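Local atomic coordinates of O-methyltransferase, SAM-dependent (Legionella pneumophila subsp. pneumophila, PDB entry 3R3H), a protein that probably transfers a methyl group from S-adenosylmethionine to a hydroxyl oxygen of its substrate. Residues 23-34 with 71-80; 59-70 with 136-144. All coordinates share one frame; numbering follows the deposited sequence.

Contact 1 of 2, residues 23-34 with 71-80; sequences EHPALAALRKET and TGYSALAMSL
With CG anti to the backbone N (chi1 179°), Tyr73 swings its ring from helix 73-80 toward helix 25-32, where the extended chain of Glu23 brings a carboxylate to the hydroxyl. Tyr73 OH donates to Glu23 OE2 at 2.5 Å, on the anti lone pair; OE2 lies at the ring's edge, in its plane, while the carboxylate is turned 73° from the ring. The syn lone pairs face Arg31, which grips side-on: NH2 donates to OE1 of Glu23 in a salt bridge, and NE to OE2. Phenol and guanidinium thus fix the carboxylate's rotation.

Leu27 is the knob in a hole of Tyr73, Leu76, Ala77 and Leu80. Its CD2 sits over the centre of the Tyr73 ring in a CH-pi contact, 3.8 Å from the centroid; small Ala77 lets CD2 come down near the helix backbone. Leu30 lies one turn on, its CD1 3.5 Å from Gly72 O and its CD2 beside Thr71. Gly72, the N-cap of helix 73-80, has a positive phi that calls for glycine.

The helices pack antiparallel, axes 9.9 Å apart. Helix 102-107 meets both, Trp105 on Leu76 and Tyr104 on Ala29; helix 46-59 meets Tyr73 with Ala49, strand 63-68 Ala75 and Met78.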
loop_
_atom_site.group_PDB
_atom_site.type_symbol
_atom_site.label_atom_id
_atom_site.label_comp_id
_atom_site.label_asym_id
_atom_site.label_seq_id
_atom_site.Cartn_x
_atom_site.Cartn_y
_atom_site.Cartn_z
ATOM N N GLU A 23 4.803 -7.548 15.252
ATOM C CA GLU A 23 4.203 -6.710 16.284
ATOM C C GLU A 23 5.029 -6.518 17.551
ATOM O O GLU A 23 5.595 -7.459 18.098
ATOM C CB GLU A 23 2.849 -7.304 16.643
ATOM C CG GLU A 23 1.953 -6.412 17.435
ATOM C CD GLU A 23 0.582 -7.019 17.555
ATOM O OE1 GLU A 23 0.497 -8.195 17.963
ATOM O OE2 GLU A 23 -0.410 -6.333 17.239
ATOM N N HIS A 24 5.083 -5.278 18.016
ATOM C CA HIS A 24 5.825 -4.944 19.223
ATOM C C HIS A 24 4.975 -5.333 20.440
ATOM O O HIS A 24 3.761 -5.098 20.463
ATOM C CB HIS A 24 6.125 -3.454 19.223
ATOM C CG HIS A 24 6.911 -2.993 20.403
ATOM N ND1 HIS A 24 6.385 -2.942 21.680
ATOM C CD2 HIS A 24 8.175 -2.523 20.500
ATOM C CE1 HIS A 24 7.292 -2.457 22.506
ATOM N NE2 HIS A 24 8.389 -2.194 21.815
ATOM N N PRO A 25 5.603 -5.938 21.466
ATOM C CA PRO A 25 4.927 -6.383 22.699
ATOM C C PRO A 25 3.882 -5.458 23.314
ATOM O O PRO A 25 2.792 -5.906 23.686
ATOM C CB PRO A 25 6.090 -6.671 23.655
ATOM C CG PRO A 25 7.286 -5.979 23.021
ATOM C CD PRO A 25 7.053 -6.181 21.562
ATOM N N ALA A 26 4.223 -4.178 23.438
ATOM C CA ALA A 26 3.304 -3.194 24.002
ATOM C C ALA A 26 2.079 -3.097 23.102
ATOM O O ALA A 26 0.959 -2.931 23.585
ATOM C CB ALA A 26 3.986 -1.850 24.112
ATOM N N LEU A 27 2.298 -3.203 21.790
ATOM C CA LEU A 27 1.199 -3.160 20.825
ATOM C C LEU A 27 0.304 -4.370 21.044
ATOM O O LEU A 27 -0.891 -4.238 21.323
ATOM C CB LEU A 27 1.732 -3.207 19.392
ATOM C CG LEU A 27 2.137 -1.924 18.689
ATOM C CD1 LEU A 27 2.617 -2.256 17.287
ATOM C CD2 LEU A 27 0.951 -0.984 18.658
ATOM N N ALA A 28 0.904 -5.550 20.910
ATOM C CA ALA A 28 0.185 -6.802 21.066
ATOM C C ALA A 28 -0.591 -6.800 22.382
ATOM O O ALA A 28 -1.742 -7.259 22.444
ATOM C CB ALA A 28 1.168 -7.963 21.028
ATOM N N ALA A 29 0.046 -6.265 23.423
ATOM C CA ALA A 29 -0.536 -6.180 24.759
ATOM C C ALA A 29 -1.703 -5.205 24.794
ATOM O O ALA A 29 -2.752 -5.500 25.373
ATOM C CB ALA A 29 0.539 -5.749 25.754
ATOM N N LEU A 30 -1.510 -4.036 24.184
ATOM C CA LEU A 30 -2.567 -3.034 24.140
ATOM C C LEU A 30 -3.748 -3.694 23.427
ATOM O O LEU A 30 -4.888 -3.637 23.893
ATOM C CB LEU A 30 -2.098 -1.787 23.364
ATOM C CG LEU A 30 -2.878 -0.464 23.514
ATOM C CD1 LEU A 30 -2.061 0.690 22.926
ATOM C CD2 LEU A 30 -4.234 -0.570 22.842
ATOM N N ARG A 31 -3.450 -4.344 22.307
ATOM C CA ARG A 31 -4.464 -5.018 21.520
ATOM C C ARG A 31 -5.160 -6.102 22.344
ATOM O O ARG A 31 -6.359 -6.023 22.592
ATOM C CB ARG A 31 -3.824 -5.647 20.285
ATOM C CG ARG A 31 -4.536 -5.350 18.969
ATOM C CD ARG A 31 -4.561 -6.595 18.098
ATOM N NE ARG A 31 -3.270 -7.275 18.097
ATOM C CZ ARG A 31 -3.118 -8.579 17.881
ATOM N NH1 ARG A 31 -4.176 -9.349 17.645
ATOM N NH2 ARG A 31 -1.904 -9.114 17.912
ATOM N N LYS A 32 -4.403 -7.111 22.762
ATOM C CA LYS A 32 -4.943 -8.220 23.553
ATOM C C LYS A 32 -5.759 -7.782 24.780
ATOM O O LYS A 32 -6.720 -8.453 25.155
ATOM C CB LYS A 32 -3.811 -9.145 23.985
ATOM N N GLU A 33 -5.374 -6.667 25.403
ATOM C CA GLU A 33 -6.078 -6.148 26.577
ATOM C C GLU A 33 -7.328 -5.314 26.238
ATOM O O GLU A 33 -7.954 -4.744 27.133
ATOM C CB GLU A 33 -5.115 -5.319 27.443
ATOM C CG GLU A 33 -4.589 -6.029 28.716
ATOM C CD GLU A 33 -5.402 -5.726 30.000
ATOM O OE1 GLU A 33 -6.644 -5.921 30.011
ATOM O OE2 GLU A 33 -4.785 -5.302 31.011
ATOM N N THR A 34 -7.688 -5.243 24.955
ATOM C CA THR A 34 -8.862 -4.481 24.520
ATOM C C THR A 34 -9.641 -5.243 23.451
ATOM O O THR A 34 -10.523 -4.686 22.791
ATOM C CB THR A 34 -8.476 -3.066 23.950
ATOM O OG1 THR A 34 -7.458 -3.191 22.949
ATOM C CG2 THR A 34 -7.971 -2.159 25.058
ATOM N N THR A 71 -8.114 3.287 20.703
ATOM C CA THR A 71 -7.709 2.542 21.890
ATOM C C THR A 71 -6.280 3.065 22.163
ATOM O O THR A 71 -5.779 2.990 23.296
ATOM C CB THR A 71 -7.646 0.999 21.646
ATOM O OG1 THR A 71 -6.839 0.709 20.490
ATOM C CG2 THR A 71 -9.054 0.428 21.489
ATOM N N GLY A 72 -5.650 3.612 21.118
ATOM C CA GLY A 72 -4.309 4.141 21.246
ATOM C C GLY A 72 -3.291 3.228 20.600
ATOM O O GLY A 72 -2.087 3.450 20.713
ATOM N N TYR A 73 -3.794 2.206 19.901
ATOM C CA TYR A 73 -2.971 1.209 19.204
ATOM C C TYR A 73 -2.308 1.769 17.941
ATOM O O TYR A 73 -1.090 1.614 17.753
ATOM C CB TYR A 73 -3.830 -0.008 18.840
ATOM C CG TYR A 73 -3.113 -1.115 18.092
ATOM C CD1 TYR A 73 -2.825 -1.003 16.730
ATOM C CD2 TYR A 73 -2.714 -2.270 18.750
ATOM C CE1 TYR A 73 -2.152 -2.026 16.042
ATOM C CE2 TYR A 73 -2.034 -3.294 18.080
ATOM C CZ TYR A 73 -1.756 -3.169 16.733
ATOM O OH TYR A 73 -1.072 -4.177 16.101
ATOM N N SER A 74 -3.093 2.413 17.077
ATOM C CA SER A 74 -2.536 2.974 15.850
ATOM C C SER A 74 -1.582 4.137 16.136
ATOM O O SER A 74 -0.653 4.389 15.370
ATOM C CB SER A 74 -3.662 3.421 14.890
ATOM O OG SER A 74 -4.692 4.122 15.566
ATOM N N ALA A 75 -1.808 4.832 17.246
ATOM C CA ALA A 75 -0.959 5.960 17.631
ATOM C C ALA A 75 0.419 5.450 18.081
ATOM O O ALA A 75 1.455 6.098 17.838
ATOM C CB ALA A 75 -1.625 6.754 18.764
ATOM N N LEU A 76 0.411 4.288 18.735
ATOM C CA LEU A 76 1.629 3.676 19.223
ATOM C C LEU A 76 2.449 3.165 18.053
ATOM O O LEU A 76 3.636 3.507 17.903
ATOM C CB LEU A 76 1.272 2.526 20.154
ATOM C CG LEU A 76 2.450 1.732 20.735
ATOM C CD1 LEU A 76 3.373 2.663 21.521
ATOM C CD2 LEU A 76 1.898 0.634 21.624
ATOM N N ALA A 77 1.804 2.345 17.223
ATOM C CA ALA A 77 2.446 1.768 16.037
ATOM C C ALA A 77 3.081 2.863 15.201
ATOM O O ALA A 77 4.196 2.707 14.722
ATOM C CB ALA A 77 1.421 1.012 15.193
ATOM N N MET A 78 2.362 3.970 15.033
ATOM C CA MET A 78 2.852 5.101 14.254
ATOM C C MET A 78 4.138 5.705 14.826
ATOM O O MET A 78 5.083 5.958 14.070
ATOM C CB MET A 78 1.764 6.184 14.141
ATOM C CG MET A 78 0.877 6.028 12.900
ATOM S SD MET A 78 -0.487 7.217 12.757
ATOM C CE MET A 78 -1.834 6.090 12.431
ATOM N N SER A 79 4.196 5.933 16.143
ATOM C CA SER A 79 5.409 6.527 16.716
ATOM C C SER A 79 6.561 5.533 16.753
ATOM O O SER A 79 7.727 5.921 16.756
ATOM C CB SER A 79 5.150 7.095 18.120
ATOM O OG SER A 79 5.091 6.087 19.101
ATOM N N LEU A 80 6.234 4.246 16.770
ATOM C CA LEU A 80 7.265 3.206 16.780
ATOM C C LEU A 80 8.038 3.226 15.476
ATOM O O LEU A 80 9.203 2.844 15.433
ATOM C CB LEU A 80 6.641 1.825 16.958
ATOM C CG LEU A 80 6.232 1.430 18.372
ATOM C CD1 LEU A 80 5.494 0.102 18.319
ATOM C CD2 LEU A 80 7.470 1.308 19.256
#

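Contact 2 of 2, residues 59-70 with 136-144; sequences TRAKKVLELGTF and QFDFIFIDA
Lys63 O accepts from Asp138 N at 3.0 Å, the first of the backbone bonds that join strands 63-68 and 137-143 in parallel. Leu65 is bonded to strand 137-143 through both its N and its O: the N donates to Phe139 O at 3.0 Å, and the O accepts from Phe141 N at 2.8 Å. Toward the C-terminal ends the bonds bend. Leu67 N reaches Phe141 O only weakly, while Asp143 N lies 40° out of the carbonyl plane of its acceptor, Leu67 O. At the other end, OD2 of Asp138 takes weak bonds from the backbone N atoms of Lys62 and Lys63, a use for a short acidic side chain just where the chain turns a corner.

These are neighbouring central strands of the Rossmann-like sheet of class I methyltransferases, in strand order 3-2-1-4-5-7-6. The other edge of strand 63-68 bonds to strand 87-92, through Val64 and Glu66.

On one face of the sheet Phe137, with CG anti to its carbonyl carbon (chi1 -55°), lays its ring over Leu65, whose CB is 3.5 Å from the centroid in a CH-pi contact. Leu67 CD1 packs beside Ile142 CG1, as branched aliphatic side chains suit a buried face. The other face carries Val64 against the edge of Phe139, and Glu66, whose CB meets the edge of Phe141. The buried Glu66 carboxylate is satisfied beyond this strand pair, OE2 by Thr90 and OE1 by Ser74. OD1 of Asp143 forms a salt bridge with Lys146.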
loop_
_atom_site.group_PDB
_atom_site.type_symbol
_atom_site.label_atom_id
_atom_site.label_comp_id
_atom_site.label_asym_id
_atom_site.label_seq_id
_atom_site.Cartn_x
_atom_site.Cartn_y
_atom_site.Cartn_z
ATOM N N THR A 59 7.599 7.922 3.775
ATOM C CA THR A 59 7.295 9.344 3.801
ATOM C C THR A 59 8.483 10.090 4.415
ATOM O O THR A 59 8.734 11.257 4.101
ATOM C CB THR A 59 6.033 9.627 4.670
ATOM O OG1 THR A 59 4.880 9.045 4.053
ATOM C CG2 THR A 59 5.804 11.117 4.833
ATOM N N ARG A 60 9.216 9.391 5.283
ATOM C CA ARG A 60 10.353 9.966 5.996
ATOM C C ARG A 60 9.730 11.058 6.844
ATOM O O ARG A 60 10.270 12.153 7.005
ATOM C CB ARG A 60 11.368 10.532 5.009
ATOM C CG ARG A 60 11.905 9.457 4.097
ATOM C CD ARG A 60 12.774 9.982 2.984
ATOM N NE ARG A 60 12.695 9.070 1.849
ATOM C CZ ARG A 60 13.508 9.080 0.801
ATOM N NH1 ARG A 60 14.491 9.966 0.727
ATOM N NH2 ARG A 60 13.329 8.193 -0.170
ATOM N N ALA A 61 8.568 10.709 7.383
ATOM C CA ALA A 61 7.769 11.595 8.204
ATOM C C ALA A 61 8.391 11.911 9.544
ATOM O O ALA A 61 9.027 11.063 10.165
ATOM C CB ALA A 61 6.383 10.994 8.411
ATOM N N LYS A 62 8.186 13.155 9.966
ATOM C CA LYS A 62 8.661 13.665 11.242
ATOM C C LYS A 62 7.433 13.977 12.099
ATOM O O LYS A 62 7.478 13.892 13.324
ATOM C CB LYS A 62 9.484 14.945 11.029
ATOM C CG LYS A 62 10.867 14.696 10.465
ATOM C CD LYS A 62 11.769 14.049 11.505
ATOM C CE LYS A 62 13.008 13.455 10.856
ATOM N NZ LYS A 62 12.672 12.327 9.932
ATOM N N LYS A 63 6.337 14.330 11.437
ATOM C CA LYS A 63 5.104 14.675 12.125
ATOM C C LYS A 63 3.912 13.952 11.479
ATOM O O LYS A 63 3.701 14.016 10.265
ATOM C CB LYS A 63 4.917 16.197 12.086
ATOM C CG LYS A 63 3.976 16.753 13.145
ATOM C CD LYS A 63 4.041 18.278 13.174
ATOM C CE LYS A 63 3.106 18.863 14.231
ATOM N NZ LYS A 63 3.265 20.352 14.377
ATOM N N VAL A 64 3.144 13.258 12.310
ATOM C CA VAL A 64 1.990 12.491 11.866
ATOM C C VAL A 64 0.718 12.889 12.601
ATOM O O VAL A 64 0.766 13.279 13.758
ATOM C CB VAL A 64 2.250 10.987 12.070
ATOM C CG1 VAL A 64 0.966 10.196 11.897
ATOM C CG2 VAL A 64 3.299 10.519 11.073
ATOM N N LEU A 65 -0.418 12.787 11.920
ATOM C CA LEU A 65 -1.701 13.138 12.514
ATOM C C LEU A 65 -2.723 12.049 12.216
ATOM O O LEU A 65 -2.740 11.493 11.115
ATOM C CB LEU A 65 -2.203 14.464 11.935
ATOM C CG LEU A 65 -3.578 14.919 12.420
ATOM C CD1 LEU A 65 -3.408 15.537 13.786
ATOM C CD2 LEU A 65 -4.195 15.927 11.462
ATOM N N GLU A 66 -3.554 11.721 13.199
ATOM C CA GLU A 66 -4.604 10.733 12.993
ATOM C C GLU A 66 -5.855 11.193 13.726
ATOM O O GLU A 66 -5.771 11.997 14.655
ATOM C CB GLU A 66 -4.175 9.341 13.459
ATOM C CG GLU A 66 -3.642 9.265 14.851
ATOM C CD GLU A 66 -3.840 7.876 15.462
ATOM O OE1 GLU A 66 -3.780 6.879 14.699
ATOM O OE2 GLU A 66 -4.048 7.782 16.697
ATOM N N LEU A 67 -7.013 10.716 13.274
ATOM C CA LEU A 67 -8.303 11.088 13.866
ATOM C C LEU A 67 -9.151 9.840 13.958
ATOM O O LEU A 67 -9.043 8.950 13.104
ATOM C CB LEU A 67 -9.073 12.064 12.987
ATOM C CG LEU A 67 -8.465 13.230 12.214
ATOM C CD1 LEU A 67 -7.462 12.763 11.163
ATOM C CD2 LEU A 67 -9.624 13.941 11.526
ATOM N N GLY A 68 -10.013 9.774 14.966
ATOM C CA GLY A 68 -10.844 8.594 15.092
ATOM C C GLY A 68 -11.239 8.306 16.515
ATOM O O GLY A 68 -11.071 9.141 17.405
ATOM N N THR A 69 -11.806 7.128 16.720
ATOM C CA THR A 69 -12.218 6.695 18.047
ATOM C C THR A 69 -11.211 5.564 18.299
ATOM O O THR A 69 -11.341 4.436 17.779
ATOM C CB THR A 69 -13.682 6.191 18.059
ATOM O OG1 THR A 69 -13.775 4.953 17.344
ATOM C CG2 THR A 69 -14.592 7.212 17.392
ATOM N N PHE A 70 -10.198 5.902 19.100
ATOM C CA PHE A 70 -9.083 5.011 19.384
ATOM C C PHE A 70 -8.910 4.356 20.740
ATOM O O PHE A 70 -9.438 4.806 21.768
ATOM C CB PHE A 70 -7.788 5.755 19.105
ATOM C CG PHE A 70 -7.718 6.380 17.749
ATOM C CD1 PHE A 70 -7.810 5.594 16.598
ATOM C CD2 PHE A 70 -7.466 7.745 17.618
ATOM C CE1 PHE A 70 -7.639 6.154 15.339
ATOM C CE2 PHE A 70 -7.290 8.328 16.361
ATOM C CZ PHE A 70 -7.375 7.527 15.218
ATOM N N GLN A 136 2.024 20.972 7.840
ATOM C CA GLN A 136 2.613 20.383 9.051
ATOM C C GLN A 136 2.841 18.880 9.076
ATOM O O GLN A 136 3.845 18.400 9.598
ATOM C CB GLN A 136 1.720 20.663 10.248
ATOM C CG GLN A 136 1.769 22.033 10.826
ATOM C CD GLN A 136 0.822 22.132 12.003
ATOM O OE1 GLN A 136 -0.401 22.159 11.829
ATOM N NE2 GLN A 136 1.379 22.159 13.213
ATOM N N PHE A 137 1.882 18.138 8.553
ATOM C CA PHE A 137 1.967 16.696 8.589
ATOM C C PHE A 137 2.411 16.011 7.317
ATOM O O PHE A 137 1.924 16.298 6.229
ATOM C CB PHE A 137 0.623 16.144 9.059
ATOM C CG PHE A 137 0.176 16.722 10.374
ATOM C CD1 PHE A 137 0.768 16.308 11.564
ATOM C CD2 PHE A 137 -0.793 17.725 10.417
ATOM C CE1 PHE A 137 0.412 16.880 12.777
ATOM C CE2 PHE A 137 -1.164 18.309 11.613
ATOM C CZ PHE A 137 -0.559 17.888 12.807
ATOM N N ASP A 138 3.354 15.094 7.483
ATOM C CA ASP A 138 3.910 14.319 6.389
ATOM C C ASP A 138 2.988 13.140 6.127
ATOM O O ASP A 138 2.972 12.581 5.034
ATOM C CB ASP A 138 5.302 13.818 6.778
ATOM C CG ASP A 138 6.281 14.954 7.013
ATOM O OD1 ASP A 138 6.840 15.448 6.002
ATOM O OD2 ASP A 138 6.472 15.361 8.189
ATOM N N PHE A 139 2.230 12.754 7.145
ATOM C CA PHE A 139 1.296 11.648 7.016
ATOM C C PHE A 139 0.061 11.911 7.882
ATOM O O PHE A 139 0.164 12.199 9.073
ATOM C CB PHE A 139 1.950 10.318 7.416
ATOM C CG PHE A 139 1.010 9.144 7.367
ATOM C CD1 PHE A 139 0.493 8.697 6.162
ATOM C CD2 PHE A 139 0.589 8.526 8.537
ATOM C CE1 PHE A 139 -0.439 7.650 6.120
ATOM C CE2 PHE A 139 -0.342 7.477 8.513
ATOM C CZ PHE A 139 -0.859 7.040 7.296
ATOM N N ILE A 140 -1.109 11.836 7.260
ATOM C CA ILE A 140 -2.368 12.054 7.947
ATOM C C ILE A 140 -3.246 10.821 7.720
ATOM O O ILE A 140 -3.339 10.317 6.604
ATOM C CB ILE A 140 -3.059 13.319 7.402
ATOM C CG1 ILE A 140 -2.136 14.525 7.608
ATOM C CG2 ILE A 140 -4.398 13.534 8.097
ATOM C CD1 ILE A 140 -2.673 15.820 7.074
ATOM N N PHE A 141 -3.857 10.321 8.790
ATOM C CA PHE A 141 -4.722 9.151 8.718
ATOM C C PHE A 141 -6.106 9.567 9.220
ATOM O O PHE A 141 -6.219 10.185 10.275
ATOM C CB PHE A 141 -4.151 8.022 9.577
ATOM C CG PHE A 141 -5.081 6.856 9.738
ATOM C CD1 PHE A 141 -5.634 6.220 8.625
ATOM C CD2 PHE A 141 -5.400 6.383 11.005
ATOM C CE1 PHE A 141 -6.495 5.126 8.775
ATOM C CE2 PHE A 141 -6.259 5.291 11.169
ATOM C CZ PHE A 141 -6.807 4.660 10.049
ATOM N N ILE A 142 -7.155 9.229 8.467
ATOM C CA ILE A 142 -8.523 9.612 8.839
ATOM C C ILE A 142 -9.475 8.441 9.081
ATOM O O ILE A 142 -9.742 7.643 8.177
ATOM C CB ILE A 142 -9.133 10.537 7.769
ATOM C CG1 ILE A 142 -8.161 11.690 7.478
ATOM C CG2 ILE A 142 -10.468 11.060 8.246
ATOM C CD1 ILE A 142 -8.566 12.588 6.323
ATOM N N ASP A 143 -9.978 8.340 10.309
ATOM C CA ASP A 143 -10.899 7.271 10.680
ATOM C C ASP A 143 -11.909 7.833 11.689
ATOM O O ASP A 143 -12.433 7.096 12.540
ATOM C CB ASP A 143 -10.120 6.099 11.295
ATOM C CG ASP A 143 -10.950 4.824 11.400
ATOM O OD1 ASP A 143 -12.164 4.894 11.091
ATOM O OD2 ASP A 143 -10.398 3.760 11.798
ATOM N N ALA A 144 -12.183 9.138 11.577
ATOM C CA ALA A 144 -13.114 9.820 12.475
ATOM C C ALA A 144 -14.556 9.615 12.029
ATOM O O ALA A 144 -14.822 8.792 11.151
ATOM C CB ALA A 144 -12.791 11.294 12.530
#

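Overall arrangement
Both contacts are largely buried, but contact 2 lies in the middle of the sheet and contact 1 further out, between two helices: the centre of contact 2 is about 7 Å, that of contact 1 about 14 Å, from the centre of the chain. Backbone hydrogen bonds join the strands of contact 2; none crosses contact 1, which rests on side-chain packing and one side-chain hydrogen bond, with a charged cluster at its partly exposed border. Their segments interleave along the chain: strand 63-68 leads directly into helix 73-80, which packs back on the sheet. There Met78 SD lies 3.4 Å from Val64 CG1, so helix 73-80 is the layer between helix 25-32 and the sheet.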